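Local coordinates for protein catechol 1,2-dioxygenase (Acinetobacter sp., PDB 1DMH) that catalyses the intradiol ring opening of catechol by molecular oxygen to cis,cis-muconate, using one ferric iron per subunit of a homodimer, at residues V263-H268 against P282-V287; H137-D142 against N187-V192; H234-T239 against N301-R306; E98-R103 against D289-R294. One frame throughout, in Å; residues are numbered along the deposited sequence.

Contact 1 of 4, residues V263-H268 against P282-V287; sequences VDAVEH and PFAEMV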
loop_
_atom_site.group_PDB
_atom_site.type_symbol
_atom_site.label_atom_id
_atom_site.label_comp_id
_atom_site.label_asym_id
_atom_site.label_seq_id
_atom_site.Cartn_x
_atom_site.Cartn_y
_atom_site.Cartn_z
ATOM N N VAL A 263 3.493 -32.942 10.995
ATOM C CA VAL A 263 3.641 -33.832 12.139
ATOM C C VAL A 263 2.303 -34.386 12.664
ATOM O O VAL A 263 1.309 -33.660 12.759
ATOM C CB VAL A 263 4.399 -33.044 13.270
ATOM C CG1 VAL A 263 4.607 -33.906 14.509
ATOM C CG2 VAL A 263 5.743 -32.514 12.723
ATOM N N ASP A 264 2.281 -35.675 13.004
ATOM C CA ASP A 264 1.068 -36.294 13.539
ATOM C C ASP A 264 0.901 -35.980 15.018
ATOM O O ASP A 264 1.847 -36.091 15.794
ATOM C CB ASP A 264 1.104 -37.826 13.450
ATOM C CG ASP A 264 1.387 -38.339 12.057
ATOM O OD1 ASP A 264 0.671 -37.952 11.105
ATOM O OD2 ASP A 264 2.336 -39.147 11.917
ATOM N N ALA A 265 -0.307 -35.610 15.413
ATOM C CA ALA A 265 -0.594 -35.363 16.821
ATOM C C ALA A 265 -1.275 -36.653 17.291
ATOM O O ALA A 265 -2.428 -36.905 16.946
ATOM C CB ALA A 265 -1.543 -34.188 16.976
ATOM N N VAL A 266 -0.555 -37.472 18.042
ATOM C CA VAL A 266 -1.082 -38.730 18.558
ATOM C C VAL A 266 -2.000 -38.524 19.763
ATOM O O VAL A 266 -1.632 -37.837 20.719
ATOM C CB VAL A 266 0.069 -39.646 18.978
ATOM C CG1 VAL A 266 -0.463 -40.889 19.645
ATOM C CG2 VAL A 266 0.908 -39.987 17.759
ATOM N N GLU A 267 -3.189 -39.121 19.728
ATOM C CA GLU A 267 -4.139 -38.982 20.830
ATOM C C GLU A 267 -4.014 -40.076 21.879
ATOM O O GLU A 267 -3.993 -41.266 21.560
ATOM C CB GLU A 267 -5.567 -38.962 20.298
ATOM C CG GLU A 267 -5.866 -37.789 19.398
ATOM C CD GLU A 267 -5.994 -36.473 20.158
ATOM O OE1 GLU A 267 -5.981 -36.487 21.416
ATOM O OE2 GLU A 267 -6.125 -35.418 19.486
ATOM N N HIS A 268 -3.927 -39.661 23.132
ATOM C CA HIS A 268 -3.812 -40.589 24.244
ATOM C C HIS A 268 -5.058 -40.484 25.102
ATOM O O HIS A 268 -5.484 -39.380 25.445
ATOM C CB HIS A 268 -2.582 -40.247 25.064
ATOM C CG HIS A 268 -1.306 -40.444 24.318
ATOM N ND1 HIS A 268 -0.766 -41.690 24.090
ATOM C CD2 HIS A 268 -0.506 -39.561 23.674
ATOM C CE1 HIS A 268 0.313 -41.568 23.338
ATOM N NE2 HIS A 268 0.491 -40.286 23.072
ATOM N N PRO A 282 -7.627 -36.972 28.580
ATOM C CA PRO A 282 -7.032 -37.269 27.275
ATOM C C PRO A 282 -6.281 -36.063 26.693
ATOM O O PRO A 282 -6.684 -34.908 26.884
ATOM C CB PRO A 282 -8.245 -37.701 26.440
ATOM C CG PRO A 282 -9.412 -37.001 27.142
ATOM C CD PRO A 282 -9.055 -37.326 28.568
ATOM N N PHE A 283 -5.187 -36.335 25.992
ATOM C CA PHE A 283 -4.374 -35.263 25.430
ATOM C C PHE A 283 -3.725 -35.734 24.133
ATOM O O PHE A 283 -3.716 -36.938 23.827
ATOM C CB PHE A 283 -3.286 -34.862 26.448
ATOM C CG PHE A 283 -2.247 -35.929 26.676
ATOM C CD1 PHE A 283 -2.493 -36.986 27.547
ATOM C CD2 PHE A 283 -1.050 -35.920 25.969
ATOM C CE1 PHE A 283 -1.563 -38.028 27.711
ATOM C CE2 PHE A 283 -0.113 -36.949 26.123
ATOM C CZ PHE A 283 -0.375 -38.010 27.000
ATOM N N ALA A 284 -3.187 -34.782 23.370
ATOM C CA ALA A 284 -2.493 -35.094 22.127
ATOM C C ALA A 284 -0.974 -34.927 22.370
ATOM O O ALA A 284 -0.537 -34.117 23.203
ATOM C CB ALA A 284 -2.961 -34.152 21.029
ATOM N N GLU A 285 -0.173 -35.717 21.665
ATOM C CA GLU A 285 1.277 -35.608 21.781
ATOM C C GLU A 285 1.924 -35.470 20.396
ATOM O O GLU A 285 1.564 -36.195 19.452
ATOM C CB GLU A 285 1.874 -36.824 22.502
ATOM C CG GLU A 285 3.402 -36.827 22.539
ATOM C CD GLU A 285 3.969 -38.055 23.219
ATOM O OE1 GLU A 285 3.454 -39.168 22.968
ATOM O OE2 GLU A 285 4.946 -37.925 23.987
ATOM N N MET A 286 2.858 -34.526 20.282
ATOM C CA MET A 286 3.616 -34.291 19.050
ATOM C C MET A 286 5.087 -34.224 19.438
ATOM O O MET A 286 5.449 -33.602 20.431
ATOM C CB MET A 286 3.223 -32.978 18.371
ATOM C CG MET A 286 1.773 -32.914 17.891
ATOM S SD MET A 286 1.310 -31.326 17.139
ATOM C CE MET A 286 2.170 -31.415 15.626
ATOM N N VAL A 287 5.925 -34.909 18.674
ATOM C CA VAL A 287 7.358 -34.908 18.909
ATOM C C VAL A 287 7.949 -34.234 17.669
ATOM O O VAL A 287 7.570 -34.569 16.553
ATOM C CB VAL A 287 7.919 -36.357 18.998
ATOM C CG1 VAL A 287 9.418 -36.331 19.285
ATOM C CG2 VAL A 287 7.192 -37.125 20.065
HETATM O O HOH W 1 4.310 -36.756 16.681
#
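Val266 and Glu285 face each other as an antiparallel hydrogen-bonded pair. Val266 N gives a bond to Glu285 O at 2.8 Å, and Glu285 N returns one to Val266 O. One step on, Glu267 and Ala284 form a non-hydrogen-bonded pair. His268 and Phe283 close the set with a second hydrogen-bonded pair. Here His268 N reaches Phe283 O at 2.8 Å. Toward the other end the strands part. A water accepts from Val287 N and donates to Asp264 O, so it bridges the two backbones there.

The aromatic contact lies on the face that carries Val266, His268, Phe283 and Glu285. His268 CB sits over one face of the Phe283 ring, 3.9 Å from its centroid, as a CH-pi contact. The Phe283 ring gets beneath it because CG lies between the backbone N and the carbonyl carbon (chi1 68°). The two rings are nearly parallel, at 25°, but slid apart, so they barely overlap.

The side-chain polar contact is weak. His268 NE2 points to Glu285 OE1 at 3.2 Å, with the ring and carboxylate planes steeply turned. The other oxygen, Glu285 OE2, bonds His137, and Glu267 OE1 bonds His132.

Apolar contacts gather round Met286. Its CG packs on Ala265 CB, and its bent end brings CE to Val263 CB at 3.6 Å. Met286 also touches Ile241 of strand 237-243, and its side chain is about 4 Å from that of Ile225, a catechol-binding residue.

The whole is an antiparallel strand pair in the mixed beta-sheet of the intradiol dioxygenase fold.

Contact 2 of 4, residues H137-D142 against N187-V192; sequences HGTIFD and NGQYRV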
loop_
_atom_site.group_PDB
_atom_site.type_symbol
_atom_site.label_atom_id
_atom_site.label_comp_id
_atom_site.label_asym_id
_atom_site.label_seq_id
_atom_site.Cartn_x
_atom_site.Cartn_y
_atom_site.Cartn_z
ATOM N N HIS A 137 7.141 -31.888 22.363
ATOM C CA HIS A 137 8.508 -31.977 22.825
ATOM C C HIS A 137 9.436 -32.469 21.725
ATOM O O HIS A 137 9.002 -32.974 20.689
ATOM C CB HIS A 137 8.558 -32.892 24.060
ATOM C CG HIS A 137 8.067 -34.286 23.806
ATOM N ND1 HIS A 137 8.905 -35.315 23.437
ATOM C CD2 HIS A 137 6.817 -34.812 23.828
ATOM C CE1 HIS A 137 8.196 -36.415 23.245
ATOM N NE2 HIS A 137 6.926 -36.137 23.475
ATOM N N GLY A 138 10.727 -32.287 21.947
ATOM C CA GLY A 138 11.685 -32.723 20.965
ATOM C C GLY A 138 13.082 -32.427 21.430
ATOM O O GLY A 138 13.293 -31.990 22.558
ATOM N N THR A 139 14.037 -32.673 20.547
ATOM C CA THR A 139 15.436 -32.438 20.851
ATOM C C THR A 139 15.993 -31.488 19.804
ATOM O O THR A 139 15.577 -31.526 18.648
ATOM C CB THR A 139 16.253 -33.765 20.782
ATOM O OG1 THR A 139 15.748 -34.701 21.747
ATOM C CG2 THR A 139 17.747 -33.491 21.047
ATOM N N ILE A 140 16.914 -30.622 20.211
ATOM C CA ILE A 140 17.550 -29.725 19.257
ATOM C C ILE A 140 18.948 -30.295 18.984
ATOM O O ILE A 140 19.693 -30.565 19.917
ATOM C CB ILE A 140 17.697 -28.295 19.820
ATOM C CG1 ILE A 140 16.316 -27.721 20.147
ATOM C CG2 ILE A 140 18.461 -27.414 18.809
ATOM C CD1 ILE A 140 15.364 -27.674 18.941
ATOM N N PHE A 141 19.297 -30.485 17.715
ATOM C CA PHE A 141 20.613 -31.004 17.340
ATOM C C PHE A 141 21.498 -29.952 16.687
ATOM O O PHE A 141 21.009 -29.160 15.881
ATOM C CB PHE A 141 20.471 -32.166 16.369
ATOM C CG PHE A 141 19.771 -33.351 16.945
ATOM C CD1 PHE A 141 20.462 -34.257 17.747
ATOM C CD2 PHE A 141 18.429 -33.581 16.682
ATOM C CE1 PHE A 141 19.828 -35.381 18.274
ATOM C CE2 PHE A 141 17.779 -34.711 17.203
ATOM C CZ PHE A 141 18.484 -35.608 17.998
ATOM N N ASP A 142 22.793 -29.946 17.024
ATOM C CA ASP A 142 23.716 -28.998 16.412
ATOM C C ASP A 142 24.059 -29.463 15.008
ATOM O O ASP A 142 23.560 -30.498 14.540
ATOM C CB ASP A 142 25.009 -28.813 17.228
ATOM C CG ASP A 142 25.847 -30.092 17.359
ATOM O OD1 ASP A 142 25.799 -30.992 16.494
ATOM O OD2 ASP A 142 26.612 -30.165 18.334
ATOM N N ASN A 187 20.097 -32.297 27.913
ATOM C CA ASN A 187 20.041 -33.281 26.855
ATOM C C ASN A 187 19.552 -32.655 25.566
ATOM O O ASN A 187 19.145 -33.372 24.647
ATOM C CB ASN A 187 19.210 -34.480 27.301
ATOM C CG ASN A 187 19.820 -35.151 28.517
ATOM O OD1 ASN A 187 21.041 -35.305 28.606
ATOM N ND2 ASN A 187 18.977 -35.552 29.460
ATOM N N GLY A 188 19.595 -31.332 25.499
ATOM C CA GLY A 188 19.181 -30.632 24.299
ATOM C C GLY A 188 17.691 -30.743 24.014
ATOM O O GLY A 188 17.256 -30.587 22.865
ATOM N N GLN A 189 16.904 -30.990 25.059
ATOM C CA GLN A 189 15.470 -31.135 24.898
ATOM C C GLN A 189 14.603 -29.957 25.350
ATOM O O GLN A 189 14.995 -29.148 26.195
ATOM C CB GLN A 189 15.014 -32.415 25.594
ATOM C CG GLN A 189 15.631 -33.666 24.983
ATOM C CD GLN A 189 15.085 -34.959 25.581
ATOM O OE1 GLN A 189 15.061 -35.138 26.801
ATOM N NE2 GLN A 189 14.661 -35.872 24.716
ATOM N N TYR A 190 13.424 -29.851 24.748
ATOM C CA TYR A 190 12.456 -28.815 25.111
ATOM C C TYR A 190 11.141 -29.567 25.239
ATOM O O TYR A 190 10.923 -30.586 24.577
ATOM C CB TYR A 190 12.360 -27.732 24.024
ATOM C CG TYR A 190 11.690 -28.183 22.730
ATOM C CD1 TYR A 190 12.417 -28.836 21.731
ATOM C CD2 TYR A 190 10.327 -27.998 22.531
ATOM C CE1 TYR A 190 11.801 -29.302 20.564
ATOM C CE2 TYR A 190 9.700 -28.458 21.368
ATOM C CZ TYR A 190 10.443 -29.108 20.389
ATOM O OH TYR A 190 9.823 -29.575 19.246
ATOM N N ARG A 191 10.275 -29.102 26.113
ATOM C CA ARG A 191 9.008 -29.760 26.273
ATOM C C ARG A 191 8.022 -28.709 26.709
ATOM O O ARG A 191 8.318 -27.899 27.592
ATOM C CB ARG A 191 9.125 -30.852 27.325
ATOM C CG ARG A 191 7.833 -31.587 27.605
ATOM C CD ARG A 191 8.065 -32.627 28.682
ATOM N NE ARG A 191 6.815 -33.150 29.240
ATOM C CZ ARG A 191 6.201 -34.261 28.829
ATOM N NH1 ARG A 191 6.743 -35.002 27.856
ATOM N NH2 ARG A 191 5.053 -34.642 29.415
ATOM N N VAL A 192 6.864 -28.669 26.066
ATOM C CA VAL A 192 5.877 -27.698 26.482
ATOM C C VAL A 192 4.531 -28.329 26.581
ATOM O O VAL A 192 4.255 -29.331 25.924
ATOM C CB VAL A 192 5.740 -26.506 25.506
ATOM C CG1 VAL A 192 6.998 -25.764 25.464
ATOM C CG2 VAL A 192 5.372 -26.990 24.115
#
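Gly188 O accepts the shortest polar bond here, from Ile140 N at 2.7 Å and 168°. Gly188 has a positive phi of 67°, which favours glycine, and it leads the chain into strand 189-195.

Beyond it the strands run antiparallel. Gly138 and Tyr190 form a hydrogen-bonded pair: Gly138 N bonds Tyr190 O and Tyr190 N bonds Gly138 O, each at 3.1 Å. His137 with Arg191 and Thr139 with Gln189 are the non-hydrogen-bonded pairs on either side of it.

The Tyr190 ring lies across the Gly138 backbone. Its CG takes the place between the backbone N and the carbonyl carbon (chi1 70°), which swings the ring over the neighbouring strand. Gly138 N stands 3.4 Å above one ring face, toward the rim, and Tyr190 CE1 is 3.4 Å from Gly138 CA. The ring thus lies directly on the glycine backbone. Tyr190 OH bonds Phe288 O and Tyr227 OH, which fixes its far end.

On the opposite face of the sheet, which carries His137, Thr139, Gln189 and Arg191, Gln189 NE2 gives a weak bond to Thr139 OG1 at 3.4 Å. His137 and Arg191 lie side by side and point the same way, with His137 CB on Arg191 CG. Their polar ends go elsewhere: His137 NE2 to Glu285, Arg191 NH2 to Asn277.

A glycine under a tyrosine ring on the neighbouring antiparallel strand is the aromatic rescue of glycine known from beta-sheets.

Contact 3 of 4, residues H234-T239 against N301-R306; sequences HRKLTT and NQVVDR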
loop_
_atom_site.group_PDB
_atom_site.type_symbol
_atom_site.label_atom_id
_atom_site.label_comp_id
_atom_site.label_asym_id
_atom_site.label_seq_id
_atom_site.Cartn_x
_atom_site.Cartn_y
_atom_site.Cartn_z
ATOM N N HIS A 234 25.550 -21.244 15.436
ATOM C CA HIS A 234 24.609 -21.667 14.391
ATOM C C HIS A 234 23.745 -20.520 13.911
ATOM O O HIS A 234 23.596 -19.494 14.606
ATOM C CB HIS A 234 23.683 -22.777 14.892
ATOM C CG HIS A 234 24.393 -24.033 15.275
ATOM N ND1 HIS A 234 25.127 -24.146 16.436
ATOM C CD2 HIS A 234 24.505 -25.223 14.637
ATOM C CE1 HIS A 234 25.657 -25.354 16.497
ATOM N NE2 HIS A 234 25.297 -26.028 15.418
ATOM N N ARG A 235 23.182 -20.703 12.722
ATOM C CA ARG A 235 22.300 -19.692 12.143
ATOM C C ARG A 235 20.936 -19.820 12.819
ATOM O O ARG A 235 20.580 -20.887 13.333
ATOM C CB ARG A 235 22.160 -19.898 10.626
ATOM C CG ARG A 235 23.500 -19.857 9.869
ATOM C CD ARG A 235 23.299 -19.871 8.352
ATOM N NE ARG A 235 22.561 -21.046 7.907
ATOM C CZ ARG A 235 22.154 -21.245 6.655
ATOM N NH1 ARG A 235 22.414 -20.347 5.700
ATOM N NH2 ARG A 235 21.482 -22.350 6.354
ATOM N N LYS A 236 20.178 -18.732 12.838
ATOM C CA LYS A 236 18.857 -18.760 13.458
ATOM C C LYS A 236 17.885 -19.461 12.500
ATOM O O LYS A 236 17.793 -19.115 11.305
ATOM C CB LYS A 236 18.389 -17.349 13.755
ATOM C CG LYS A 236 17.125 -17.283 14.523
ATOM C CD LYS A 236 16.800 -15.822 14.732
ATOM C CE LYS A 236 15.617 -15.663 15.662
ATOM N NZ LYS A 236 15.485 -14.228 16.067
ATOM N N LEU A 237 17.179 -20.460 13.023
ATOM C CA LEU A 237 16.240 -21.244 12.218
ATOM C C LEU A 237 14.833 -20.691 12.379
ATOM O O LEU A 237 14.386 -20.446 13.492
ATOM C CB LEU A 237 16.214 -22.717 12.693
ATOM C CG LEU A 237 15.811 -23.923 11.819
ATOM C CD1 LEU A 237 15.209 -24.944 12.730
ATOM C CD2 LEU A 237 14.924 -23.555 10.674
ATOM N N THR A 238 14.137 -20.488 11.268
ATOM C CA THR A 238 12.749 -20.049 11.306
ATOM C C THR A 238 11.980 -21.160 10.605
ATOM O O THR A 238 12.301 -21.507 9.469
ATOM C CB THR A 238 12.512 -18.731 10.525
ATOM O OG1 THR A 238 13.229 -17.674 11.169
ATOM C CG2 THR A 238 10.997 -18.377 10.461
ATOM N N THR A 239 10.980 -21.741 11.263
ATOM C CA THR A 239 10.240 -22.798 10.612
ATOM C C THR A 239 8.896 -22.979 11.318
ATOM O O THR A 239 8.513 -22.172 12.164
ATOM C CB THR A 239 11.075 -24.142 10.610
ATOM O OG1 THR A 239 10.448 -25.089 9.740
ATOM C CG2 THR A 239 11.151 -24.757 12.003
ATOM N N ASN A 301 24.153 -15.656 7.506
ATOM C CA ASN A 301 23.825 -15.036 6.230
ATOM C C ASN A 301 22.338 -14.976 5.882
ATOM O O ASN A 301 21.963 -14.389 4.863
ATOM C CB ASN A 301 24.573 -15.738 5.090
ATOM C CG ASN A 301 24.228 -17.213 4.967
ATOM O OD1 ASN A 301 24.374 -17.801 3.884
ATOM N ND2 ASN A 301 23.800 -17.828 6.064
ATOM N N GLN A 302 21.486 -15.535 6.730
ATOM C CA GLN A 302 20.070 -15.536 6.407
ATOM C C GLN A 302 19.113 -14.964 7.469
ATOM O O GLN A 302 17.901 -15.009 7.284
ATOM C CB GLN A 302 19.682 -16.965 5.978
ATOM C CG GLN A 302 20.101 -18.118 6.949
ATOM C CD GLN A 302 19.148 -18.306 8.140
ATOM O OE1 GLN A 302 19.361 -17.801 9.265
ATOM N NE2 GLN A 302 18.073 -19.029 7.884
ATOM N N VAL A 303 19.636 -14.404 8.563
ATOM C CA VAL A 303 18.742 -13.840 9.572
ATOM C C VAL A 303 18.009 -12.668 8.951
ATOM O O VAL A 303 18.580 -11.902 8.170
ATOM C CB VAL A 303 19.406 -13.167 10.805
ATOM C CG1 VAL A 303 18.805 -13.718 12.056
ATOM C CG2 VAL A 303 20.893 -13.215 10.737
ATOM N N VAL A 304 16.763 -12.495 9.355
ATOM C CA VAL A 304 15.993 -11.386 8.848
ATOM C C VAL A 304 15.658 -10.396 9.947
ATOM O O VAL A 304 15.176 -10.760 11.028
ATOM C CB VAL A 304 14.697 -11.876 8.185
ATOM C CG1 VAL A 304 13.875 -10.689 7.707
ATOM C CG2 VAL A 304 15.042 -12.815 7.020
ATOM N N ASP A 305 15.958 -9.134 9.674
ATOM C CA ASP A 305 15.639 -8.058 10.591
ATOM C C ASP A 305 14.406 -7.403 9.985
ATOM O O ASP A 305 14.490 -6.762 8.940
ATOM C CB ASP A 305 16.746 -7.014 10.639
ATOM C CG ASP A 305 16.484 -5.943 11.691
ATOM O OD1 ASP A 305 15.292 -5.703 12.022
ATOM O OD2 ASP A 305 17.470 -5.324 12.174
ATOM N N ARG A 306 13.259 -7.584 10.611
ATOM C CA ARG A 306 12.043 -6.971 10.115
ATOM C C ARG A 306 11.274 -6.469 11.319
ATOM O O ARG A 306 11.455 -6.959 12.429
ATOM C CB ARG A 306 11.188 -7.992 9.343
ATOM C CG ARG A 306 10.756 -9.166 10.169
ATOM C CD ARG A 306 10.027 -10.214 9.331
ATOM N NE ARG A 306 8.612 -9.922 9.125
ATOM C CZ ARG A 306 7.775 -10.778 8.546
ATOM N NH1 ARG A 306 8.230 -11.956 8.116
ATOM N NH2 ARG A 306 6.492 -10.467 8.387
HETATM O O HOH W 2 15.410 -12.811 13.621
#
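The Arg235 guanidinium meets Gln302 on one face and Asn301 at its edge. Over the face comes Gln302 CG, 3.4 Å from Arg235 NH1. The two side chains cross at about a right angle. The Asn301 amide lies at the edge, its plane turned only 30° from that of the guanidinium. The arginine is bent at chi3 (-58°), which turns the group beside the 301-306 loop.

The same guanidinium also has partners outside the two segments. Arg235 NH1 makes a salt bridge to Asp92 of helix 80-94, and Arg235 NE bonds Thr293 OG1. The Gln302 chain bends at chi2 (81°), and its amide carbon CD comes to 3.5 Å from Lys236 O.

Lys236 runs extended across Val303, the two side chains at about a right angle. Its CB and CD each pack on Val303 CG1, CD at 4.0 Å. At its tip, Lys236 NZ donates to a water at 2.8 Å. That water in turn gives a weak bond to Val304 O. The lysine also makes a cation-pi contact with Phe228. Further along, Arg306 makes a cation-pi contact with Trp56 of the second subunit, and Asp305 N bonds Asp53 of that subunit.

The chemistry is thus mixed: an arginine gripped by an acid and a hydroxyl beyond the contact, a lysine lying on a valine, and a water between the lysine and the loop. The Asp92 bridge would probably steady the arginine's charge where the loop passes helix 80-94.

Contact 4 of 4, residues E98-R103 against D289-R294; sequences ENATPR and DLKLTR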
loop_
_atom_site.group_PDB
_atom_site.type_symbol
_atom_site.label_atom_id
_atom_site.label_comp_id
_atom_site.label_asym_id
_atom_site.label_seq_id
_atom_site.Cartn_x
_atom_site.Cartn_y
_atom_site.Cartn_z
ATOM N N GLU A 98 23.497 -28.216 3.577
ATOM C CA GLU A 98 22.359 -29.125 3.555
ATOM C C GLU A 98 21.485 -28.736 4.759
ATOM O O GLU A 98 21.915 -28.906 5.906
ATOM C CB GLU A 98 22.889 -30.564 3.664
ATOM C CG GLU A 98 21.886 -31.686 3.415
ATOM C CD GLU A 98 20.986 -31.956 4.606
ATOM O OE1 GLU A 98 20.208 -31.058 4.987
ATOM O OE2 GLU A 98 21.061 -33.078 5.167
ATOM N N ASN A 99 20.287 -28.184 4.508
ATOM C CA ASN A 99 19.356 -27.780 5.587
ATOM C C ASN A 99 18.531 -28.970 6.110
ATOM O O ASN A 99 17.480 -29.303 5.530
ATOM C CB ASN A 99 18.370 -26.693 5.102
ATOM C CG ASN A 99 19.042 -25.355 4.822
ATOM O OD1 ASN A 99 19.636 -24.747 5.706
ATOM N ND2 ASN A 99 18.937 -24.892 3.584
ATOM N N ALA A 100 18.988 -29.589 7.204
ATOM C CA ALA A 100 18.294 -30.735 7.775
ATOM C C ALA A 100 16.834 -30.386 8.065
ATOM O O ALA A 100 15.933 -31.055 7.567
ATOM C CB ALA A 100 18.994 -31.200 9.038
ATOM N N THR A 101 16.587 -29.364 8.877
ATOM C CA THR A 101 15.208 -28.966 9.149
ATOM C C THR A 101 14.942 -27.803 8.196
ATOM O O THR A 101 15.575 -26.767 8.306
ATOM C CB THR A 101 15.014 -28.489 10.603
ATOM O OG1 THR A 101 15.248 -29.581 11.503
ATOM C CG2 THR A 101 13.606 -27.967 10.803
ATOM N N PRO A 102 13.977 -27.961 7.271
ATOM C CA PRO A 102 13.580 -26.974 6.261
ATOM C C PRO A 102 13.093 -25.678 6.874
ATOM O O PRO A 102 12.364 -25.709 7.859
ATOM C CB PRO A 102 12.423 -27.670 5.535
ATOM C CG PRO A 102 12.692 -29.128 5.756
ATOM C CD PRO A 102 13.068 -29.117 7.205
ATOM N N ARG A 103 13.480 -24.548 6.289
ATOM C CA ARG A 103 13.002 -23.259 6.775
ATOM C C ARG A 103 11.627 -23.036 6.166
ATOM O O ARG A 103 11.272 -23.673 5.177
ATOM C CB ARG A 103 13.895 -22.109 6.276
ATOM C CG ARG A 103 14.014 -22.038 4.748
ATOM C CD ARG A 103 14.521 -20.682 4.280
ATOM N NE ARG A 103 15.788 -20.296 4.896
ATOM C CZ ARG A 103 16.979 -20.783 4.557
ATOM N NH1 ARG A 103 17.087 -21.671 3.579
ATOM N NH2 ARG A 103 18.071 -20.359 5.190
ATOM N N ASP A 289 11.836 -32.822 16.381
ATOM C CA ASP A 289 13.244 -32.483 16.609
ATOM C C ASP A 289 13.668 -31.520 15.524
ATOM O O ASP A 289 13.181 -31.597 14.385
ATOM C CB ASP A 289 14.173 -33.696 16.500
ATOM C CG ASP A 289 13.832 -34.791 17.467
ATOM O OD1 ASP A 289 13.316 -34.504 18.564
ATOM O OD2 ASP A 289 14.121 -35.945 17.133
ATOM N N LEU A 290 14.586 -30.627 15.875
ATOM C CA LEU A 290 15.102 -29.657 14.919
ATOM C C LEU A 290 16.613 -29.755 14.871
ATOM O O LEU A 290 17.258 -29.909 15.903
ATOM C CB LEU A 290 14.702 -28.233 15.307
ATOM C CG LEU A 290 13.189 -28.020 15.316
ATOM C CD1 LEU A 290 12.696 -28.402 16.695
ATOM C CD2 LEU A 290 12.809 -26.566 14.999
ATOM N N LYS A 291 17.167 -29.677 13.663
ATOM C CA LYS A 291 18.616 -29.738 13.472
ATOM C C LYS A 291 19.046 -28.404 12.873
ATOM O O LYS A 291 18.467 -27.934 11.879
ATOM C CB LYS A 291 19.002 -30.896 12.542
ATOM C CG LYS A 291 20.526 -31.074 12.386
ATOM C CD LYS A 291 20.842 -32.308 11.523
ATOM C CE LYS A 291 22.325 -32.429 11.162
ATOM N NZ LYS A 291 23.167 -32.625 12.360
ATOM N N LEU A 292 20.058 -27.803 13.493
ATOM C CA LEU A 292 20.567 -26.494 13.085
ATOM C C LEU A 292 21.776 -26.514 12.129
ATOM O O LEU A 292 22.467 -27.524 11.993
ATOM C CB LEU A 292 20.925 -25.686 14.337
ATOM C CG LEU A 292 19.863 -25.427 15.408
ATOM C CD1 LEU A 292 20.475 -24.535 16.464
ATOM C CD2 LEU A 292 18.630 -24.749 14.812
ATOM N N THR A 293 22.008 -25.393 11.454
ATOM C CA THR A 293 23.145 -25.278 10.554
ATOM C C THR A 293 24.145 -24.279 11.154
ATOM O O THR A 293 23.780 -23.369 11.917
ATOM C CB THR A 293 22.714 -24.811 9.141
ATOM O OG1 THR A 293 22.043 -23.553 9.240
ATOM C CG2 THR A 293 21.761 -25.809 8.509
ATOM N N ARG A 294 25.418 -24.480 10.818
ATOM C CA ARG A 294 26.500 -23.630 11.299
ATOM C C ARG A 294 26.540 -22.292 10.576
ATOM O O ARG A 294 26.052 -22.165 9.444
ATOM C CB ARG A 294 27.862 -24.302 11.076
ATOM C CG ARG A 294 28.256 -25.392 12.042
ATOM C CD ARG A 294 29.769 -25.610 11.927
ATOM N NE ARG A 294 30.286 -26.521 12.946
ATOM C CZ ARG A 294 30.117 -27.842 12.931
ATOM N NH1 ARG A 294 29.438 -28.420 11.941
ATOM N NH2 ARG A 294 30.642 -28.591 13.899
HETATM O O HOH W 3 17.988 -26.717 9.523
HETATM O O HOH W 4 13.308 -31.419 11.882
#
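Ala100 and Thr101 pass beside Lys291 with the two chains running roughly opposite, 147° apart end to end. The segment 98-103 is a loop, while 289-294 carries the last residues of strand 283-291. CA atoms come nearest at Thr101 and Lys291, 5.6 Å apart.

One direct hydrogen bond joins them. Lys291 N gives it to Thr101 OG1 at 2.9 Å, nearly straight at 170°. The hydroxyl is anti to its own carbonyl carbon (chi1 -65°), which puts it against the strand. A water 2.7 Å from Thr101 OG1 also donates to Asp289 O. A second water donates to both Thr101 O and Lys291 O, at 2.7 Å each. The loop thus lies along the strand end without a backbone-to-backbone hydrogen bond across the contact. This strand belongs to the mixed beta-sheet of the intradiol dioxygenase fold, and the loop follows helix 80-94.

Ala100 CB rests tightly on the Lys291 chain, 3.3 Å from CD. The lysine then bends at its end and NZ bonds Asp142 O. Thr293 CG2 touches Asn99 OD1 at 3.7 Å. The Asn99 amide nitrogen bonds Asp92, and Thr293 OG1 takes a bond from Arg235 NE.

All four contacts reach one mixed beta-sheet of the catalytic fold. Contacts 1 and 4 both use strand 283-291, and contact 2 lies on its neighbour 133-141. Contact 3 involves strand 237-243, which borders strand 262-268 of contact 1. Along the chain, contact 2 closes before contacts 1 and 3 open. Contact 4 spans both contacts 1 and 2, while contacts 3 and 4 interleave. The centres of contacts 3 and 4 are about 12 Å apart, those of 1 and 3 about 29 Å. Contacts 1 and 2 touch across strands 283-291 and 133-141, also through a probable hydrogen bond between Met286 O and His137 N. The loops of contacts 3 and 4 tie the sheet to helix 80-94, and contact 3 also reaches the second subunit.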